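Local coordinates for protein xylulose kinase (Escherichia coli, PDB 2ITM) that catalyses the ATP-dependent phosphorylation of D-xylulose to D-xylulose 5-phosphate, the kinase step of xylose metabolism, and works as a homodimer, at residues Gln43-Glu46 with Gln47-Gln50; Gly126-Ala129 with Pro130-Trp134; Gly376-Val379 with Val380-Cys383; Trp402-Met405 with Leu406-Ile409; Pro424-Gly427 with Ala428-Ala432. All blocks are in the same frame, centred on the assembly; numbering follows the deposited sequence.

All five are local contacts along or at the start of one helix, mostly three to five residues apart. Interactions 1 and 2 sit in the N-terminal FGGY domain, at the starts of two helices near the sugar. Interactions 3, 4 and 5 belong to the C-terminal domain. Interactions 2, 4 and 5 are largely buried; 1 and 3 are partly buried. Polar groups mark 1 to 3: an aspartate N-cap, a lysine gripping carbonyls, a water bridge. Interactions 4 and 5 have regular backbone bonds, and 4 also ties buried charged side chains to other elements. Interactions 3 and 4 come within about 6 Å at their nearest atoms, and R469 meets D378 and I409.

Interaction 1. Residues Gln43-Glu46 with Gln47-Gln50; sequences QDPE and QWWQ
Q43, at the end of the short strand before helix 45-62, meets W48 in the first turns of that helix. Its side chain runs extended beyond CG, and CD lies at the edge of the indole, 3.7 Å from W48 NE1. The amide plane stands 76° from the ring plane, and the two side chains cross at about a right angle. D44 is the N-cap. Its chi1 of 163° sets the carboxylate beside the carbonyl carbon, facing the first turn, and OD2 accepts from E46 N at 2.8 Å. The donor comes from above the carboxylate plane. D44 O also takes a weak bond from Q47 N. P45 follows in the first turn and lies against one face of W48. P45 CA sits 3.9 Å from the centroid of the six-membered ring, a CH-pi contact. P45 CB touches W48 CE3 at 3.7 Å. P45 O receives weak bonds from W48 N and W49 N. E46 is bent at chi2 (68°), which turns its carboxylate along the helix toward Q50 and W49. OE2 approaches W49 CD1 obliquely at 3.7 Å. E46 O receives Q50 N in a straight bond of 3.0 Å. The other oxygen, OE1, forms a salt bridge with R159, which also makes a cation-pi contact with W49. The helix start is thus fastened to helix 152-161. W48 packs on P152 and Y155 of that helix and on T81 of strand 81-83, while Q43 pairs through its backbone with A93.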
loop_
_atom_site.group_PDB
_atom_site.type_symbol
_atom_site.label_atom_id
_atom_site.label_comp_id
_atom_site.label_asym_id
_atom_site.label_seq_id
_atom_site.Cartn_x
_atom_site.Cartn_y
_atom_site.Cartn_z
ATOM N N GLN A 43 6.989 -26.965 21.551
ATOM C CA GLN A 43 6.286 -27.110 22.810
ATOM C C GLN A 43 6.833 -28.271 23.621
ATOM O O GLN A 43 7.366 -29.227 23.083
ATOM C CB GLN A 43 4.786 -27.273 22.581
ATOM C CG GLN A 43 4.072 -25.991 22.244
ATOM C CD GLN A 43 2.661 -26.204 21.748
ATOM O OE1 GLN A 43 1.841 -25.313 21.826
ATOM N NE2 GLN A 43 2.390 -27.376 21.221
ATOM N N ASP A 44 6.694 -28.164 24.929
ATOM C CA ASP A 44 7.076 -29.241 25.845
ATOM C C ASP A 44 5.913 -30.215 26.026
ATOM O O ASP A 44 4.851 -29.852 26.501
ATOM C CB ASP A 44 7.533 -28.641 27.173
ATOM C CG ASP A 44 7.558 -29.642 28.306
ATOM O OD1 ASP A 44 7.595 -29.200 29.465
ATOM O OD2 ASP A 44 7.556 -30.870 28.153
ATOM N N PRO A 45 6.130 -31.457 25.629
ATOM C CA PRO A 45 5.036 -32.418 25.557
ATOM C C PRO A 45 4.406 -32.598 26.924
ATOM O O PRO A 45 3.244 -32.948 27.028
ATOM C CB PRO A 45 5.725 -33.699 25.080
ATOM C CG PRO A 45 6.909 -33.256 24.374
ATOM C CD PRO A 45 7.371 -32.005 25.066
ATOM N N GLU A 46 5.163 -32.318 27.970
ATOM C CA GLU A 46 4.606 -32.316 29.303
ATOM C C GLU A 46 3.511 -31.270 29.504
ATOM O O GLU A 46 2.545 -31.514 30.201
ATOM C CB GLU A 46 5.696 -32.190 30.363
ATOM C CG GLU A 46 5.196 -32.284 31.788
ATOM C CD GLU A 46 4.686 -33.660 32.149
ATOM O OE1 GLU A 46 5.242 -34.653 31.660
ATOM O OE2 GLU A 46 3.731 -33.742 32.929
ATOM N N GLN A 47 3.663 -30.115 28.879
ATOM C CA GLN A 47 2.624 -29.110 28.890
ATOM C C GLN A 47 1.330 -29.569 28.223
ATOM O O GLN A 47 0.261 -29.143 28.622
ATOM C CB GLN A 47 3.110 -27.796 28.282
ATOM C CG GLN A 47 2.173 -26.606 28.541
ATOM C CD GLN A 47 2.380 -25.412 27.574
ATOM O OE1 GLN A 47 3.073 -25.542 26.565
ATOM N NE2 GLN A 47 1.777 -24.271 27.893
ATOM N N TRP A 48 1.430 -30.431 27.215
ATOM C CA TRP A 48 0.248 -31.046 26.619
ATOM C C TRP A 48 -0.513 -31.846 27.661
ATOM O O TRP A 48 -1.723 -31.778 27.749
ATOM C CB TRP A 48 0.612 -31.956 25.452
ATOM C CG TRP A 48 1.279 -31.283 24.308
ATOM C CD1 TRP A 48 1.208 -29.976 23.972
ATOM C CD2 TRP A 48 2.125 -31.910 23.326
ATOM N NE1 TRP A 48 1.952 -29.717 22.836
ATOM C CE2 TRP A 48 2.526 -30.912 22.422
ATOM C CE3 TRP A 48 2.578 -33.213 23.120
ATOM C CZ2 TRP A 48 3.367 -31.158 21.350
ATOM C CZ3 TRP A 48 3.404 -33.466 22.070
ATOM C CH2 TRP A 48 3.794 -32.457 21.197
ATOM N N TRP A 49 0.216 -32.610 28.455
ATOM C CA TRP A 49 -0.435 -33.484 29.394
ATOM C C TRP A 49 -1.068 -32.679 30.508
ATOM O O TRP A 49 -2.233 -32.858 30.807
ATOM C CB TRP A 49 0.518 -34.515 29.969
ATOM C CG TRP A 49 -0.066 -35.197 31.150
ATOM C CD1 TRP A 49 0.236 -34.975 32.449
ATOM C CD2 TRP A 49 -1.084 -36.192 31.147
ATOM N NE1 TRP A 49 -0.515 -35.782 33.258
ATOM C CE2 TRP A 49 -1.339 -36.538 32.478
ATOM C CE3 TRP A 49 -1.813 -36.830 30.147
ATOM C CZ2 TRP A 49 -2.276 -37.483 32.830
ATOM C CZ3 TRP A 49 -2.712 -37.756 30.494
ATOM C CH2 TRP A 49 -2.937 -38.084 31.821
ATOM N N GLN A 50 -0.290 -31.798 31.117
ATOM C CA GLN A 50 -0.797 -31.000 32.214
ATOM C C GLN A 50 -2.032 -30.219 31.794
ATOM O O GLN A 50 -2.981 -30.106 32.548
ATOM C CB GLN A 50 0.281 -30.071 32.780
ATOM C CG GLN A 50 1.497 -30.789 33.363
ATOM C CD GLN A 50 1.146 -31.758 34.469
ATOM O OE1 GLN A 50 1.857 -32.727 34.698
ATOM N NE2 GLN A 50 0.051 -31.502 35.153
#

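Interaction 2. Residues Gly126-Ala129 with Pro130-Trp134; sequences GFTA and PKLLW
K131 reaches back past the helix start to G126 because its chain is stretched out. CG lies beside the backbone N (chi1 -77°), and every later torsion is close to anti. This lays the methylenes along the carbonyl of F127, with CE 3.5 Å from F127 O. NZ then donates to G126 O at 2.8 Å. It arrives well above the carbonyl plane, about 46° out of it. The P130 ring lies against F127 O and F127 CB, with P130 CG 3.3 Å from F127 O. A129 CB and P130 CD are 3.3 Å apart, tighter than usual contact, but the two residues are adjacent in the chain. Proline has no N-H to give, and its place in the first turn of helix 128-138 means none is needed there. P130 O still accepts from W134 N at 3.0 Å. The first backbone bonds are weak. L132 N is shared between T128 O and A129 O, and L133 N lies 3.4 Å from A129 O. On the flank, T128 CG2 sits near L132 CD1. The ring end of F127 leads away from 130-134, meets the ring of the substrate-binding H78, and comes to about 5 Å from bound xylulose. K131 NZ also donates to H78 O and I94 O, and T128 OG1 bonds to the same H78 carbonyl. The lysine therefore ties the helix start to the backbone of H78 and of I94. A buried ammonium ringed by carbonyl oxygens would probably stay protonated, its charge met by their dipoles.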
loop_
_atom_site.group_PDB
_atom_site.type_symbol
_atom_site.label_atom_id
_atom_site.label_comp_id
_atom_site.label_asym_id
_atom_site.label_seq_id
_atom_site.Cartn_x
_atom_site.Cartn_y
_atom_site.Cartn_z
ATOM N N GLY A 126 7.245 -28.253 7.693
ATOM C CA GLY A 126 6.289 -28.538 8.739
ATOM C C GLY A 126 6.033 -30.017 8.938
ATOM O O GLY A 126 5.561 -30.424 9.986
ATOM N N PHE A 127 6.347 -30.815 7.930
ATOM C CA PHE A 127 6.149 -32.248 7.988
ATOM C C PHE A 127 7.211 -32.945 8.815
ATOM O O PHE A 127 8.293 -32.429 9.010
ATOM C CB PHE A 127 6.094 -32.844 6.590
ATOM C CG PHE A 127 4.964 -32.331 5.747
ATOM C CD1 PHE A 127 4.922 -32.593 4.394
ATOM C CD2 PHE A 127 3.944 -31.595 6.301
ATOM C CE1 PHE A 127 3.901 -32.129 3.620
ATOM C CE2 PHE A 127 2.928 -31.130 5.537
ATOM C CZ PHE A 127 2.902 -31.390 4.194
ATOM N N THR A 128 6.885 -34.120 9.314
ATOM C CA THR A 128 7.647 -34.755 10.374
ATOM C C THR A 128 9.024 -35.230 9.890
ATOM O O THR A 128 10.029 -35.019 10.543
ATOM C CB THR A 128 6.844 -35.917 10.970
ATOM O OG1 THR A 128 5.475 -35.540 11.097
ATOM C CG2 THR A 128 7.269 -36.174 12.388
ATOM N N ALA A 129 9.045 -35.865 8.724
ATOM C CA ALA A 129 10.232 -36.528 8.221
ATOM C C ALA A 129 11.489 -35.658 8.119
ATOM O O ALA A 129 12.507 -36.022 8.626
ATOM C CB ALA A 129 9.940 -37.206 6.929
ATOM N N PRO A 130 11.399 -34.508 7.465
ATOM C CA PRO A 130 12.533 -33.614 7.383
ATOM C C PRO A 130 13.009 -33.117 8.742
ATOM O O PRO A 130 14.188 -32.851 8.907
ATOM C CB PRO A 130 12.040 -32.451 6.537
ATOM C CG PRO A 130 10.604 -32.517 6.611
ATOM C CD PRO A 130 10.222 -33.925 6.805
ATOM N N LYS A 131 12.113 -32.986 9.690
ATOM C CA LYS A 131 12.440 -32.598 11.043
ATOM C C LYS A 131 13.455 -33.553 11.637
ATOM O O LYS A 131 14.367 -33.152 12.335
ATOM C CB LYS A 131 11.219 -32.542 11.928
ATOM C CG LYS A 131 10.352 -31.323 11.721
ATOM C CD LYS A 131 9.069 -31.404 12.516
ATOM C CE LYS A 131 8.020 -30.493 11.943
ATOM N NZ LYS A 131 6.700 -30.691 12.573
ATOM N N LEU A 132 13.290 -34.827 11.338
ATOM C CA LEU A 132 14.180 -35.838 11.865
ATOM C C LEU A 132 15.552 -35.905 11.225
ATOM O O LEU A 132 16.531 -36.175 11.902
ATOM C CB LEU A 132 13.509 -37.195 11.918
ATOM C CG LEU A 132 12.872 -37.271 13.311
ATOM C CD1 LEU A 132 11.394 -37.178 13.240
ATOM C CD2 LEU A 132 13.366 -38.396 14.163
ATOM N N LEU A 133 15.610 -35.657 9.924
ATOM C CA LEU A 133 16.874 -35.407 9.257
ATOM C C LEU A 133 17.633 -34.243 9.871
ATOM O O LEU A 133 18.826 -34.329 10.078
ATOM C CB LEU A 133 16.664 -35.181 7.767
ATOM C CG LEU A 133 17.163 -36.270 6.820
ATOM C CD1 LEU A 133 16.198 -37.419 6.788
ATOM C CD2 LEU A 133 17.374 -35.724 5.436
ATOM N N TRP A 134 16.935 -33.156 10.166
ATOM C CA TRP A 134 17.551 -32.010 10.818
ATOM C C TRP A 134 18.165 -32.368 12.164
ATOM O O TRP A 134 19.306 -32.033 12.436
ATOM C CB TRP A 134 16.557 -30.863 10.986
ATOM C CG TRP A 134 17.147 -29.600 11.520
ATOM C CD1 TRP A 134 17.545 -28.533 10.800
ATOM C CD2 TRP A 134 17.405 -29.275 12.886
ATOM N NE1 TRP A 134 18.037 -27.550 11.623
ATOM C CE2 TRP A 134 17.958 -27.986 12.914
ATOM C CE3 TRP A 134 17.222 -29.939 14.093
ATOM C CZ2 TRP A 134 18.323 -27.358 14.094
ATOM C CZ3 TRP A 134 17.580 -29.313 15.256
ATOM C CH2 TRP A 134 18.129 -28.039 15.250
#

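Interaction 3. Residues Gly376-Val379 with Val380-Cys383; sequences GMDV and VHAC
The imidazole of H381 lies with one face over the carbonyl of M377, one turn back in helix 358-381. M377 O sits 3.2 Å above the ring plane, displaced toward the rim, and the nearest ring atom is CG. With chi1 at -63°, H381 CG lies beside its own backbone N, and the ring leans back along the helix. Its CE1 comes to 4.0 Å from M377 CB. M377 and V380 pack on strands 257-262 and 285-291 of the C-terminal domain sheet. M377 O itself accepts from H381 N at 2.9 Å, so this oxygen serves the backbone while the ring covers it. D378 stands to one side. A water donates to its OD1, at a modelled 2.5 Å that is doubtfully short. That water lies at the edge of the imidazole, in its plane, 3.0 Å from H381 ND1, and so bridges the two side chains. A382 N bonds to D378 O, and C383 N turns back to V380 O. OD2 of D378 forms a salt bridge with R469. NE2 of H381 bonds to Y259 OH on strand 257-262. Both ring nitrogens thus have partners. The nearby carboxylate may favour a protonated histidine, although R469 would offset part of that pull.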
loop_
_atom_site.group_PDB
_atom_site.type_symbol
_atom_site.label_atom_id
_atom_site.label_comp_id
_atom_site.label_asym_id
_atom_site.label_seq_id
_atom_site.Cartn_x
_atom_site.Cartn_y
_atom_site.Cartn_z
ATOM N N GLY A 376 -8.646 -21.040 -5.356
ATOM C CA GLY A 376 -8.186 -22.038 -4.411
ATOM C C GLY A 376 -8.942 -23.342 -4.537
ATOM O O GLY A 376 -8.359 -24.423 -4.624
ATOM N N MET A 377 -10.258 -23.247 -4.560
ATOM C CA MET A 377 -11.081 -24.423 -4.782
ATOM C C MET A 377 -10.872 -25.059 -6.161
ATOM O O MET A 377 -10.773 -26.277 -6.248
ATOM C CB MET A 377 -12.553 -24.107 -4.522
ATOM C CG MET A 377 -12.848 -23.767 -3.068
ATOM S SD MET A 377 -14.579 -23.783 -2.633
ATOM C CE MET A 377 -15.132 -22.308 -3.428
ATOM N N ASP A 378 -10.793 -24.249 -7.204
ATOM C CA ASP A 378 -10.544 -24.739 -8.552
ATOM C C ASP A 378 -9.302 -25.630 -8.635
ATOM O O ASP A 378 -9.319 -26.664 -9.254
ATOM C CB ASP A 378 -10.398 -23.565 -9.516
ATOM C CG ASP A 378 -11.723 -22.901 -9.852
ATOM O OD1 ASP A 378 -12.773 -23.470 -9.547
ATOM O OD2 ASP A 378 -11.794 -21.805 -10.421
ATOM N N VAL A 379 -8.223 -25.198 -8.001
ATOM C CA VAL A 379 -6.985 -25.954 -7.970
ATOM C C VAL A 379 -7.180 -27.375 -7.378
ATOM O O VAL A 379 -6.766 -28.360 -7.961
ATOM C CB VAL A 379 -5.892 -25.197 -7.190
ATOM C CG1 VAL A 379 -4.656 -26.044 -7.030
ATOM C CG2 VAL A 379 -5.572 -23.897 -7.852
ATOM N N VAL A 380 -7.834 -27.451 -6.229
ATOM C CA VAL A 380 -8.197 -28.719 -5.624
ATOM C C VAL A 380 -9.064 -29.571 -6.543
ATOM O O VAL A 380 -8.848 -30.761 -6.683
ATOM C CB VAL A 380 -8.856 -28.499 -4.264
ATOM C CG1 VAL A 380 -9.595 -29.716 -3.799
ATOM C CG2 VAL A 380 -7.812 -28.095 -3.248
ATOM N N HIS A 381 -10.040 -28.943 -7.179
ATOM C CA HIS A 381 -10.947 -29.649 -8.057
ATOM C C HIS A 381 -10.200 -30.235 -9.246
ATOM O O HIS A 381 -10.465 -31.345 -9.660
ATOM C CB HIS A 381 -12.099 -28.749 -8.475
ATOM C CG HIS A 381 -12.963 -28.317 -7.331
ATOM N ND1 HIS A 381 -13.849 -27.269 -7.418
ATOM C CD2 HIS A 381 -13.069 -28.791 -6.070
ATOM C CE1 HIS A 381 -14.469 -27.121 -6.264
ATOM N NE2 HIS A 381 -14.012 -28.032 -5.428
ATOM N N ALA A 382 -9.235 -29.489 -9.754
ATOM C CA ALA A 382 -8.451 -29.911 -10.894
ATOM C C ALA A 382 -7.685 -31.199 -10.610
ATOM O O ALA A 382 -7.191 -31.851 -11.522
ATOM C CB ALA A 382 -7.510 -28.809 -11.301
ATOM N N CYS A 383 -7.585 -31.542 -9.331
ATOM C CA CYS A 383 -6.839 -32.710 -8.904
ATOM C C CYS A 383 -7.691 -33.949 -9.127
ATOM O O CYS A 383 -7.184 -35.054 -9.188
ATOM C CB CYS A 383 -6.417 -32.590 -7.435
ATOM S SG CYS A 383 -5.152 -31.359 -7.082
HETATM O O HOH W 1 -14.008 -25.660 -9.926
#

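Interaction 4. Residues Trp402-Met405 with Leu406-Ile409; sequences WRQM and LADI
W402 and L406 make the main apolar contact, within the helix of the beta-alpha-beta unit 390-417. A chi1 of -168° swings the W402 indole along the next turn. L406 CD1 sits over the face of the five-membered ring, a CH-pi contact modelled closer than is credible. L406 CD2 reaches the six-membered ring, 3.9 Å from W402 CH2. M405 and I409 form a second apolar pair. They lie side by side and point the same way, with M405 CG 3.9 Å from I409 CD1. The backbone bonds are regular. L406 N donates to W402 O at 2.7 Å, and I409 N donates to M405 O at 2.9 Å. A407 N and D408 N bond likewise to R403 O and Q404 O. The polar side chains gather on another flank. Q404 is bent at chi2 (66°), and its amide crosses D408 at an angle, the planes 47° apart. The carboxylate has firmer partners elsewhere: a salt bridge from OD2 to R461, and a bond from D458 N to OD1. R403 leads away to A397, Q453 and H455. W402 NE1 is satisfied by L366 O. W402, M405 and I409 face helices 294-304, 358-381 and 459-479, while L406 and A407 face strand 414-417. R461 would probably balance the charge of the buried D408 and favour its ionised form.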
loop_
_atom_site.group_PDB
_atom_site.type_symbol
_atom_site.label_atom_id
_atom_site.label_comp_id
_atom_site.label_asym_id
_atom_site.label_seq_id
_atom_site.Cartn_x
_atom_site.Cartn_y
_atom_site.Cartn_z
ATOM N N TRP A 402 -22.302 -12.148 1.298
ATOM C CA TRP A 402 -21.014 -12.589 0.851
ATOM C C TRP A 402 -21.031 -14.019 0.383
ATOM O O TRP A 402 -20.428 -14.367 -0.600
ATOM C CB TRP A 402 -19.952 -12.393 1.918
ATOM C CG TRP A 402 -18.575 -12.585 1.375
ATOM C CD1 TRP A 402 -18.029 -11.967 0.292
ATOM C CD2 TRP A 402 -17.581 -13.472 1.864
ATOM N NE1 TRP A 402 -16.751 -12.409 0.080
ATOM C CE2 TRP A 402 -16.449 -13.337 1.034
ATOM C CE3 TRP A 402 -17.523 -14.371 2.924
ATOM C CZ2 TRP A 402 -15.290 -14.058 1.238
ATOM C CZ3 TRP A 402 -16.376 -15.077 3.118
ATOM C CH2 TRP A 402 -15.271 -14.921 2.280
ATOM N N ARG A 403 -21.781 -14.842 1.097
ATOM C CA ARG A 403 -21.983 -16.222 0.717
ATOM C C ARG A 403 -22.491 -16.325 -0.709
ATOM O O ARG A 403 -22.062 -17.185 -1.470
ATOM C CB ARG A 403 -22.963 -16.901 1.671
ATOM C CG ARG A 403 -22.398 -17.254 3.049
ATOM C CD ARG A 403 -23.164 -18.338 3.763
ATOM N NE ARG A 403 -24.561 -17.967 3.926
ATOM C CZ ARG A 403 -25.030 -17.206 4.899
ATOM N NH1 ARG A 403 -24.225 -16.718 5.817
ATOM N NH2 ARG A 403 -26.317 -16.922 4.950
ATOM N N GLN A 404 -23.420 -15.448 -1.063
ATOM C CA GLN A 404 -23.957 -15.410 -2.407
ATOM C C GLN A 404 -22.956 -14.909 -3.422
ATOM O O GLN A 404 -22.857 -15.442 -4.506
ATOM C CB GLN A 404 -25.185 -14.526 -2.466
ATOM C CG GLN A 404 -25.851 -14.557 -3.805
ATOM C CD GLN A 404 -26.421 -15.903 -4.117
ATOM O OE1 GLN A 404 -26.237 -16.420 -5.208
ATOM N NE2 GLN A 404 -27.123 -16.476 -3.158
ATOM N N MET A 405 -22.242 -13.855 -3.060
ATOM C CA MET A 405 -21.157 -13.366 -3.864
ATOM C C MET A 405 -20.182 -14.474 -4.137
ATOM O O MET A 405 -19.706 -14.620 -5.258
ATOM C CB MET A 405 -20.453 -12.193 -3.200
ATOM C CG MET A 405 -19.221 -11.734 -3.959
ATOM S SD MET A 405 -18.294 -10.420 -3.195
ATOM C CE MET A 405 -19.411 -9.091 -3.446
ATOM N N LEU A 406 -19.874 -15.264 -3.114
ATOM C CA LEU A 406 -18.975 -16.401 -3.256
ATOM C C LEU A 406 -19.508 -17.439 -4.222
ATOM O O LEU A 406 -18.757 -18.054 -4.953
ATOM C CB LEU A 406 -18.738 -17.066 -1.913
ATOM C CG LEU A 406 -17.404 -16.856 -1.218
ATOM C CD1 LEU A 406 -17.023 -15.417 -1.252
ATOM C CD2 LEU A 406 -17.456 -17.359 0.194
ATOM N N ALA A 407 -20.812 -17.626 -4.202
ATOM C CA ALA A 407 -21.449 -18.538 -5.116
ATOM C C ALA A 407 -21.468 -18.013 -6.547
ATOM O O ALA A 407 -21.260 -18.756 -7.489
ATOM C CB ALA A 407 -22.836 -18.839 -4.639
ATOM N N ASP A 408 -21.705 -16.718 -6.687
ATOM C CA ASP A 408 -21.765 -16.073 -7.984
ATOM C C ASP A 408 -20.421 -16.114 -8.668
ATOM O O ASP A 408 -20.309 -16.452 -9.833
ATOM C CB ASP A 408 -22.219 -14.629 -7.814
ATOM C CG ASP A 408 -23.662 -14.506 -7.336
ATOM O OD1 ASP A 408 -24.433 -15.468 -7.472
ATOM O OD2 ASP A 408 -24.095 -13.461 -6.833
ATOM N N ILE A 409 -19.393 -15.766 -7.905
ATOM C CA ILE A 409 -18.009 -15.800 -8.340
ATOM C C ILE A 409 -17.553 -17.193 -8.716
ATOM O O ILE A 409 -16.947 -17.384 -9.748
ATOM C CB ILE A 409 -17.100 -15.226 -7.242
ATOM C CG1 ILE A 409 -17.202 -13.713 -7.209
ATOM C CG2 ILE A 409 -15.678 -15.637 -7.458
ATOM C CD1 ILE A 409 -16.374 -13.089 -6.175
#

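Interaction 5. Residues Pro424-Gly427 with Ala428-Ala432; sequences PALG and AARLA
L426 and R430 run side by side in the first turns of helix 424-436. This alpha helix lies in the C-terminal FGGY domain, of the actin-like ATPase superfamily. The tightly packed part is the small-residue face. Carbonyl oxygens lie close to the methyl groups a turn ahead: A428 CB is 3.4 Å from A425 O, and A429 CB is 3.6 Å from L426 O. Four regular bonds hold the turns together. A428 N meets P424 O almost straight at 2.9 Å, and R430 N lies in the carbonyl plane of L426 O at the same length. G427 brings no side chain, and its O receives L431 N while L431 CG rests 3.4 Å from G427 O. A425 and A429 pack on I15 and L17 of strand 11-17, so the helix lies close against the N-terminal sheet. P424, by contrast, is partly exposed. Its side chain comes to about 4 Å from that of D6 and from that of D233, the probable proton acceptor. The looser part is the long-chain flank. The end of L426 comes back toward R430, which is bent at chi2 (-23°), a torsion well off the staggered values. R430 also touches L17, L446 and P447. The pair meets without polar bonding between the side chains: L426 CD1 lies over one face of the guanidinium, 4.0 Å from R430 NH2.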
loop_
_atom_site.group_PDB
_atom_site.type_symbol
_atom_site.label_atom_id
_atom_site.label_comp_id
_atom_site.label_asym_id
_atom_site.label_seq_id
_atom_site.Cartn_x
_atom_site.Cartn_y
_atom_site.Cartn_z
ATOM N N PRO A 424 -12.397 -30.004 15.951
ATOM C CA PRO A 424 -11.929 -31.379 15.898
ATOM C C PRO A 424 -12.341 -32.256 17.065
ATOM O O PRO A 424 -12.462 -33.445 16.887
ATOM C CB PRO A 424 -10.419 -31.209 15.858
ATOM C CG PRO A 424 -10.221 -29.942 15.168
ATOM C CD PRO A 424 -11.312 -29.066 15.632
ATOM N N ALA A 425 -12.553 -31.669 18.236
ATOM C CA ALA A 425 -13.044 -32.409 19.387
ATOM C C ALA A 425 -14.351 -33.147 19.101
ATOM O O ALA A 425 -14.536 -34.270 19.540
ATOM C CB ALA A 425 -13.187 -31.508 20.587
ATOM N N LEU A 426 -15.239 -32.498 18.360
ATOM C CA LEU A 426 -16.462 -33.118 17.884
ATOM C C LEU A 426 -16.217 -34.398 17.090
ATOM O O LEU A 426 -16.759 -35.431 17.408
ATOM C CB LEU A 426 -17.292 -32.133 17.077
ATOM C CG LEU A 426 -18.653 -32.637 16.628
ATOM C CD1 LEU A 426 -19.388 -33.134 17.806
ATOM C CD2 LEU A 426 -19.431 -31.578 15.899
ATOM N N GLY A 427 -15.379 -34.316 16.067
ATOM C CA GLY A 427 -15.019 -35.478 15.289
ATOM C C GLY A 427 -14.362 -36.570 16.106
ATOM O O GLY A 427 -14.656 -37.747 15.955
ATOM N N ALA A 428 -13.454 -36.192 16.994
ATOM C CA ALA A 428 -12.882 -37.109 17.958
ATOM C C ALA A 428 -13.940 -37.906 18.724
ATOM O O ALA A 428 -13.863 -39.113 18.824
ATOM C CB ALA A 428 -11.965 -36.375 18.907
ATOM N N ALA A 429 -14.927 -37.212 19.263
ATOM C CA ALA A 429 -15.993 -37.876 19.983
ATOM C C ALA A 429 -16.811 -38.752 19.051
ATOM O O ALA A 429 -17.184 -39.850 19.406
ATOM C CB ALA A 429 -16.862 -36.875 20.674
ATOM N N ARG A 430 -17.066 -38.253 17.850
ATOM C CA ARG A 430 -17.823 -38.995 16.852
ATOM C C ARG A 430 -17.148 -40.337 16.603
ATOM O O ARG A 430 -17.797 -41.358 16.477
ATOM C CB ARG A 430 -17.916 -38.203 15.548
ATOM C CG ARG A 430 -19.139 -37.291 15.377
ATOM C CD ARG A 430 -20.304 -37.711 16.229
ATOM N NE ARG A 430 -21.199 -36.592 16.554
ATOM C CZ ARG A 430 -21.718 -35.775 15.666
ATOM N NH1 ARG A 430 -21.421 -35.926 14.392
ATOM N NH2 ARG A 430 -22.524 -34.804 16.050
ATOM N N LEU A 431 -15.830 -40.314 16.555
ATOM C CA LEU A 431 -15.075 -41.518 16.338
ATOM C C LEU A 431 -15.246 -42.510 17.476
ATOM O O LEU A 431 -15.387 -43.688 17.248
ATOM C CB LEU A 431 -13.615 -41.197 16.055
ATOM C CG LEU A 431 -13.330 -40.608 14.676
ATOM C CD1 LEU A 431 -11.977 -39.985 14.632
ATOM C CD2 LEU A 431 -13.451 -41.672 13.602
ATOM N N ALA A 432 -15.252 -42.016 18.700
ATOM C CA ALA A 432 -15.487 -42.851 19.862
ATOM C C ALA A 432 -16.884 -43.475 19.861
ATOM O O ALA A 432 -17.045 -44.638 20.176
ATOM C CB ALA A 432 -15.251 -42.072 21.117
#